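Local structure of flavohemoglobin (Malassezia yamatoensis, 6O0A) at residues A[20-31]-A[138-149]. The protein probably detoxifies nitric oxide, using a heme-bearing globin domain coupled to an FAD- and NAD-binding reductase module. Sequence-based numbering, arbitrary orientation.
Sequences LSTKSQPVIQAT and DIVEAWTEVYWL. With HEM (protoporphyrin IX containing Fe), chain C.
With CG anti to the backbone N (chi1 -173°) and the chain extended beyond it, Glu145 sends its carboxylate across to the turn that leads into helix 25-53, where the OG of Ser21, set between its own backbone N and carbonyl carbon, turns to meet it. Three donors grip the carboxylate. Ser21 N reaches Glu145 OE2 at 2.6 Å from the syn side, though out of the carboxylate plane, while Ser21 OG gives to the syn lone pair of Glu145 OE1. Ser24 OG meets Glu145 OE1 from above the carboxylate plane, at 2.7 Å. Ser21 OG also accepts from Ser24 N, an ST motif that ties the acid's two serine partners together. At the more exposed side of the contact, the salt bridge from Lys23 NZ to Glu141 OE2 spans 2.9 Å, and a water donating to both Ser24 OG and Glu141 OE2 links it to the serine cluster. The axes of helix 25-31 and helix 138-149 approach to 8.9 Å with a crossing angle of -99°. In the globin fold of this protein, the start of helix 25-53, which probably covers globin helices A and B, packs on helix 137-163, the H helix. Small Ala142 sits near the crossing, its CB touching Val27 CG1 and Ile28 CD1. Ile28 CD1 lies over one face of the Trp143 indole, a CH-pi contact 3.4 Å from the centroid of the five-membered ring and only 9° off the normal, and also packs on Val146 CG2. At the ring edge, Trp143 NE1 donates to Thr31 OG1 at 2.9 Å in a nearly straight bond; this hydroxyl satisfies the buried indole N-H and gives its own proton to Val27 O. Phe124 of helix 115-131 and Ala84 of helix 75-89 also touch Trp143, while farther along helix 137-163 Tyr147 CE2 approaches heme CBB to 3.6 Å.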
loop_
_atom_site.group_PDB
_atom_site.type_symbol
_atom_site.label_atom_id
_atom_site.label_comp_id
_atom_site.label_asym_id
_atom_site.label_seq_id
_atom_site.Cartn_x
_atom_site.Cartn_y
_atom_site.Cartn_z
ATOM N N LEU A 20 14.452 13.122 -19.656
ATOM C CA LEU A 20 13.671 14.282 -20.078
ATOM C C LEU A 20 14.500 15.141 -21.021
ATOM O O LEU A 20 15.619 15.548 -20.684
ATOM C CB LEU A 20 13.211 15.119 -18.887
ATOM C CG LEU A 20 12.274 16.266 -19.292
ATOM C CD1 LEU A 20 10.990 15.724 -19.908
ATOM C CD2 LEU A 20 11.974 17.205 -18.124
ATOM N N SER A 21 13.943 15.414 -22.197
ATOM C CA SER A 21 14.660 16.127 -23.244
ATOM C C SER A 21 14.994 17.561 -22.834
ATOM O O SER A 21 14.262 18.213 -22.088
ATOM C CB SER A 21 13.835 16.156 -24.526
ATOM O OG SER A 21 12.743 17.066 -24.397
ATOM N N THR A 22 16.119 18.050 -23.359
ATOM C CA THR A 22 16.497 19.446 -23.174
ATOM C C THR A 22 15.387 20.384 -23.631
ATOM O O THR A 22 15.149 21.430 -23.016
ATOM C CB THR A 22 17.791 19.718 -23.940
ATOM O OG1 THR A 22 18.820 18.853 -23.434
ATOM C CG2 THR A 22 18.214 21.173 -23.803
ATOM N N LYS A 23 14.691 20.020 -24.706
ATOM C CA LYS A 23 13.603 20.863 -25.195
ATOM C C LYS A 23 12.498 21.003 -24.153
ATOM O O LYS A 23 11.933 22.092 -23.975
ATOM C CB LYS A 23 13.047 20.276 -26.490
ATOM C CG LYS A 23 11.966 21.098 -27.179
ATOM C CD LYS A 23 11.509 20.354 -28.428
ATOM C CE LYS A 23 10.831 21.270 -29.445
ATOM N NZ LYS A 23 9.380 21.447 -29.180
ATOM N N SER A 24 12.181 19.918 -23.447
ATOM C CA SER A 24 11.028 19.931 -22.557
ATOM C C SER A 24 11.341 20.541 -21.201
ATOM O O SER A 24 10.438 21.093 -20.565
ATOM C CB SER A 24 10.490 18.515 -22.358
ATOM O OG SER A 24 9.727 18.113 -23.482
ATOM N N GLN A 25 12.581 20.430 -20.740
ATOM C CA GLN A 25 12.967 20.873 -19.401
ATOM C C GLN A 25 12.444 22.272 -19.058
ATOM O O GLN A 25 11.742 22.420 -18.048
ATOM C CB GLN A 25 14.494 20.810 -19.237
ATOM C CG GLN A 25 15.020 19.394 -19.028
ATOM C CD GLN A 25 16.485 19.254 -19.404
ATOM O OE1 GLN A 25 17.246 20.219 -19.352
ATOM N NE2 GLN A 25 16.880 18.053 -19.805
ATOM N N PRO A 26 12.730 23.308 -19.853
ATOM C CA PRO A 26 12.272 24.653 -19.462
ATOM C C PRO A 26 10.767 24.787 -19.458
ATOM O O PRO A 26 10.219 25.583 -18.685
ATOM C CB PRO A 26 12.900 25.571 -20.520
ATOM C CG PRO A 26 13.836 24.735 -21.292
ATOM C CD PRO A 26 13.385 23.331 -21.173
ATOM N N VAL A 27 10.068 24.036 -20.305
ATOM C CA VAL A 27 8.612 24.106 -20.308
ATOM C C VAL A 27 8.048 23.504 -19.030
ATOM O O VAL A 27 7.140 24.070 -18.409
ATOM C CB VAL A 27 8.041 23.411 -21.556
ATOM C CG1 VAL A 27 6.510 23.500 -21.558
ATOM C CG2 VAL A 27 8.636 24.031 -22.820
ATOM N N ILE A 28 8.560 22.330 -18.632
ATOM C CA ILE A 28 8.128 21.712 -17.383
ATOM C C ILE A 28 8.459 22.626 -16.217
ATOM O O ILE A 28 7.636 22.843 -15.319
ATOM C CB ILE A 28 8.777 20.326 -17.205
ATOM C CG1 ILE A 28 8.370 19.383 -18.339
ATOM C CG2 ILE A 28 8.377 19.720 -15.866
ATOM C CD1 ILE A 28 6.857 19.278 -18.513
ATOM N N GLN A 29 9.677 23.176 -16.221
ATOM C CA GLN A 29 10.100 24.101 -15.171
ATOM C C GLN A 29 9.131 25.272 -15.039
ATOM O O GLN A 29 8.716 25.626 -13.929
ATOM C CB GLN A 29 11.516 24.605 -15.469
ATOM C CG GLN A 29 12.025 25.643 -14.490
ATOM C CD GLN A 29 12.334 25.044 -13.138
ATOM O OE1 GLN A 29 12.920 23.966 -13.046
ATOM N NE2 GLN A 29 11.936 25.737 -12.075
ATOM N N ALA A 30 8.759 25.883 -16.165
ATOM C CA ALA A 30 7.936 27.089 -16.130
ATOM C C ALA A 30 6.472 26.801 -15.811
ATOM O O ALA A 30 5.803 27.651 -15.217
ATOM C CB ALA A 30 8.034 27.835 -17.458
ATOM N N THR A 31 5.954 25.637 -16.192
ATOM C CA THR A 31 4.535 25.339 -16.034
ATOM C C THR A 31 4.235 24.431 -14.850
ATOM O O THR A 31 3.060 24.176 -14.569
ATOM C CB THR A 31 3.982 24.699 -17.316
ATOM O OG1 THR A 31 4.658 23.456 -17.543
ATOM C CG2 THR A 31 4.197 25.623 -18.506
ATOM N N ASP A 138 3.437 23.455 -27.115
ATOM C CA ASP A 138 4.658 23.315 -26.330
ATOM C C ASP A 138 4.376 22.678 -24.974
ATOM O O ASP A 138 5.108 21.777 -24.537
ATOM C CB ASP A 138 5.357 24.676 -26.168
ATOM C CG ASP A 138 4.422 25.801 -25.679
ATOM O OD1 ASP A 138 3.215 25.578 -25.424
ATOM O OD2 ASP A 138 4.922 26.941 -25.552
ATOM N N ILE A 139 3.301 23.101 -24.310
ATOM C CA ILE A 139 2.981 22.572 -22.983
ATOM C C ILE A 139 2.526 21.121 -23.080
ATOM O O ILE A 139 2.955 20.260 -22.300
ATOM C CB ILE A 139 1.915 23.458 -22.308
ATOM C CG1 ILE A 139 2.487 24.853 -22.030
ATOM C CG2 ILE A 139 1.392 22.809 -21.031
ATOM C CD1 ILE A 139 1.483 25.819 -21.416
ATOM N N VAL A 140 1.639 20.830 -24.031
ATOM C CA VAL A 140 1.147 19.466 -24.180
ATOM C C VAL A 140 2.289 18.532 -24.563
ATOM O O VAL A 140 2.404 17.422 -24.035
ATOM C CB VAL A 140 0.001 19.431 -25.210
ATOM C CG1 VAL A 140 -0.391 17.994 -25.518
ATOM C CG2 VAL A 140 -1.185 20.235 -24.693
ATOM N N GLU A 141 3.187 18.989 -25.446
ATOM C CA GLU A 141 4.311 18.147 -25.854
ATOM C C GLU A 141 5.216 17.811 -24.670
ATOM O O GLU A 141 5.606 16.653 -24.477
ATOM C CB GLU A 141 5.115 18.841 -26.955
ATOM C CG GLU A 141 6.230 17.987 -27.521
ATOM C CD GLU A 141 7.052 18.745 -28.535
ATOM O OE1 GLU A 141 6.488 19.151 -29.572
ATOM O OE2 GLU A 141 8.253 18.965 -28.285
ATOM N N ALA A 142 5.562 18.814 -23.862
ATOM C CA ALA A 142 6.481 18.577 -22.754
ATOM C C ALA A 142 5.863 17.664 -21.699
ATOM O O ALA A 142 6.524 16.745 -21.202
ATOM C CB ALA A 142 6.905 19.908 -22.137
ATOM N N TRP A 143 4.594 17.888 -21.350
ATOM C CA TRP A 143 3.968 17.043 -20.337
ATOM C C TRP A 143 3.674 15.643 -20.868
ATOM O O TRP A 143 3.706 14.667 -20.106
ATOM C CB TRP A 143 2.710 17.733 -19.794
ATOM C CG TRP A 143 3.103 18.802 -18.815
ATOM C CD1 TRP A 143 3.247 20.143 -19.062
ATOM C CD2 TRP A 143 3.507 18.601 -17.449
ATOM N NE1 TRP A 143 3.679 20.791 -17.918
ATOM C CE2 TRP A 143 3.844 19.866 -16.918
ATOM C CE3 TRP A 143 3.602 17.477 -16.624
ATOM C CZ2 TRP A 143 4.269 20.035 -15.598
ATOM C CZ3 TRP A 143 4.016 17.645 -15.313
ATOM C CH2 TRP A 143 4.341 18.917 -14.814
ATOM N N THR A 144 3.423 15.515 -22.170
ATOM C CA THR A 144 3.324 14.189 -22.770
ATOM C C THR A 144 4.629 13.411 -22.613
ATOM O O THR A 144 4.613 12.213 -22.304
ATOM C CB THR A 144 2.924 14.330 -24.238
ATOM O OG1 THR A 144 1.609 14.903 -24.296
ATOM C CG2 THR A 144 2.937 12.984 -24.953
ATOM N N GLU A 145 5.773 14.076 -22.818
ATOM C CA GLU A 145 7.051 13.406 -22.614
ATOM C C GLU A 145 7.188 12.923 -21.174
ATOM O O GLU A 145 7.605 11.784 -20.933
ATOM C CB GLU A 145 8.205 14.340 -22.971
ATOM C CG GLU A 145 9.547 13.611 -22.924
ATOM C CD GLU A 145 10.735 14.494 -23.263
ATOM O OE1 GLU A 145 10.539 15.581 -23.849
ATOM O OE2 GLU A 145 11.871 14.089 -22.934
ATOM N N VAL A 146 6.836 13.782 -20.211
ATOM C CA VAL A 146 6.863 13.412 -18.797
ATOM C C VAL A 146 5.975 12.200 -18.551
ATOM O O VAL A 146 6.391 11.224 -17.917
ATOM C CB VAL A 146 6.437 14.608 -17.922
ATOM C CG1 VAL A 146 6.306 14.204 -16.447
ATOM C CG2 VAL A 146 7.417 15.755 -18.069
ATOM N N TYR A 147 4.744 12.230 -19.078
ATOM C CA TYR A 147 3.837 11.103 -18.890
ATOM C C TYR A 147 4.454 9.802 -19.392
ATOM O O TYR A 147 4.404 8.776 -18.709
ATOM C CB TYR A 147 2.498 11.351 -19.598
ATOM C CG TYR A 147 1.544 10.171 -19.435
ATOM C CD1 TYR A 147 1.554 9.093 -20.326
ATOM C CD2 TYR A 147 0.662 10.116 -18.362
ATOM C CE1 TYR A 147 0.694 7.998 -20.159
ATOM C CE2 TYR A 147 -0.203 9.030 -18.189
ATOM C CZ TYR A 147 -0.172 7.975 -19.086
ATOM O OH TYR A 147 -1.030 6.901 -18.901
ATOM N N TRP A 148 4.998 9.806 -20.610
ATOM C CA TRP A 148 5.440 8.539 -21.182
ATOM C C TRP A 148 6.741 8.041 -20.564
ATOM O O TRP A 148 6.964 6.826 -20.510
ATOM C CB TRP A 148 5.540 8.653 -22.709
ATOM C CG TRP A 148 4.155 8.579 -23.296
ATOM C CD1 TRP A 148 3.480 9.563 -23.957
ATOM C CD2 TRP A 148 3.245 7.474 -23.187
ATOM N NE1 TRP A 148 2.218 9.127 -24.296
ATOM C CE2 TRP A 148 2.051 7.848 -23.833
ATOM C CE3 TRP A 148 3.334 6.196 -22.620
ATOM C CZ2 TRP A 148 0.952 6.991 -23.926
ATOM C CZ3 TRP A 148 2.244 5.348 -22.715
ATOM C CH2 TRP A 148 1.070 5.750 -23.358
ATOM N N LEU A 149 7.597 8.941 -20.078
ATOM C CA LEU A 149 8.755 8.495 -19.310
ATOM C C LEU A 149 8.314 7.700 -18.094
ATOM O O LEU A 149 8.877 6.640 -17.789
ATOM C CB LEU A 149 9.588 9.693 -18.865
ATOM C CG LEU A 149 10.494 10.349 -19.897
ATOM C CD1 LEU A 149 11.092 11.609 -19.309
ATOM C CD2 LEU A 149 11.579 9.371 -20.297
HETATM C CHA HEM C . -3.209 3.717 -8.000
HETATM C CHB HEM C . -0.077 6.494 -10.505
HETATM C CHC HEM C . -1.649 4.517 -14.648
HETATM C CHD HEM C . -5.188 2.268 -12.208
HETATM C C1A HEM C . -2.210 4.621 -8.315
HETATM C C2A HEM C . -1.443 5.407 -7.374
HETATM C C3A HEM C . -0.579 6.164 -8.061
HETATM C C4A HEM C . -0.778 5.905 -9.473
HETATM C CMA HEM C . 0.443 7.165 -7.485
HETATM C CAA HEM C . -1.587 5.339 -5.838
HETATM C CBA HEM C . -0.623 4.239 -5.397
HETATM C CGA HEM C . -0.739 4.021 -3.908
HETATM O O1A HEM C . -1.879 3.849 -3.409
HETATM O O2A HEM C . 0.308 4.015 -3.218
HETATM C C1B HEM C . -0.218 6.200 -11.846
HETATM C C2B HEM C . 0.541 6.787 -12.935
HETATM C C3B HEM C . 0.094 6.252 -14.088
HETATM C C4B HEM C . -0.944 5.294 -13.756
HETATM C CMB HEM C . 1.631 7.856 -12.721
HETATM C CAB HEM C . 0.564 6.517 -15.541
HETATM C CBB HEM C . 1.715 7.123 -15.875
HETATM C C1C HEM C . -2.768 3.771 -14.342
HETATM C C2C HEM C . -3.614 3.109 -15.302
HETATM C C3C HEM C . -4.599 2.477 -14.637
HETATM C C4C HEM C . -4.402 2.745 -13.229
HETATM C CMC HEM C . -3.339 3.141 -16.823
HETATM C CAC HEM C . -5.797 1.647 -15.170
HETATM C CBC HEM C . -6.343 1.861 -16.382
HETATM C C1D HEM C . -4.942 2.469 -10.865
HETATM C C2D HEM C . -5.770 1.946 -9.794
HETATM C C3D HEM C . -5.245 2.345 -8.637
HETATM C C4D HEM C . -4.054 3.130 -8.920
HETATM C CMD HEM C . -7.043 1.095 -10.008
HETATM C CAD HEM C . -5.811 2.019 -7.238
HETATM C CBD HEM C . -6.411 3.300 -6.665
HETATM C CGD HEM C . -7.789 3.569 -7.227
HETATM O O1D HEM C . -8.643 2.642 -7.236
HETATM O O2D HEM C . -8.047 4.731 -7.649
HETATM N NA HEM C . -1.777 4.953 -9.590
HETATM N NB HEM C . -1.111 5.300 -12.384
HETATM N NC HEM C . -3.268 3.526 -13.077
HETATM N ND HEM C . -3.899 3.175 -10.298
HETATM FE FE HEM C . -2.328 4.034 -11.325
HETATM O O HOH W 1 9.008 19.587 -25.738
#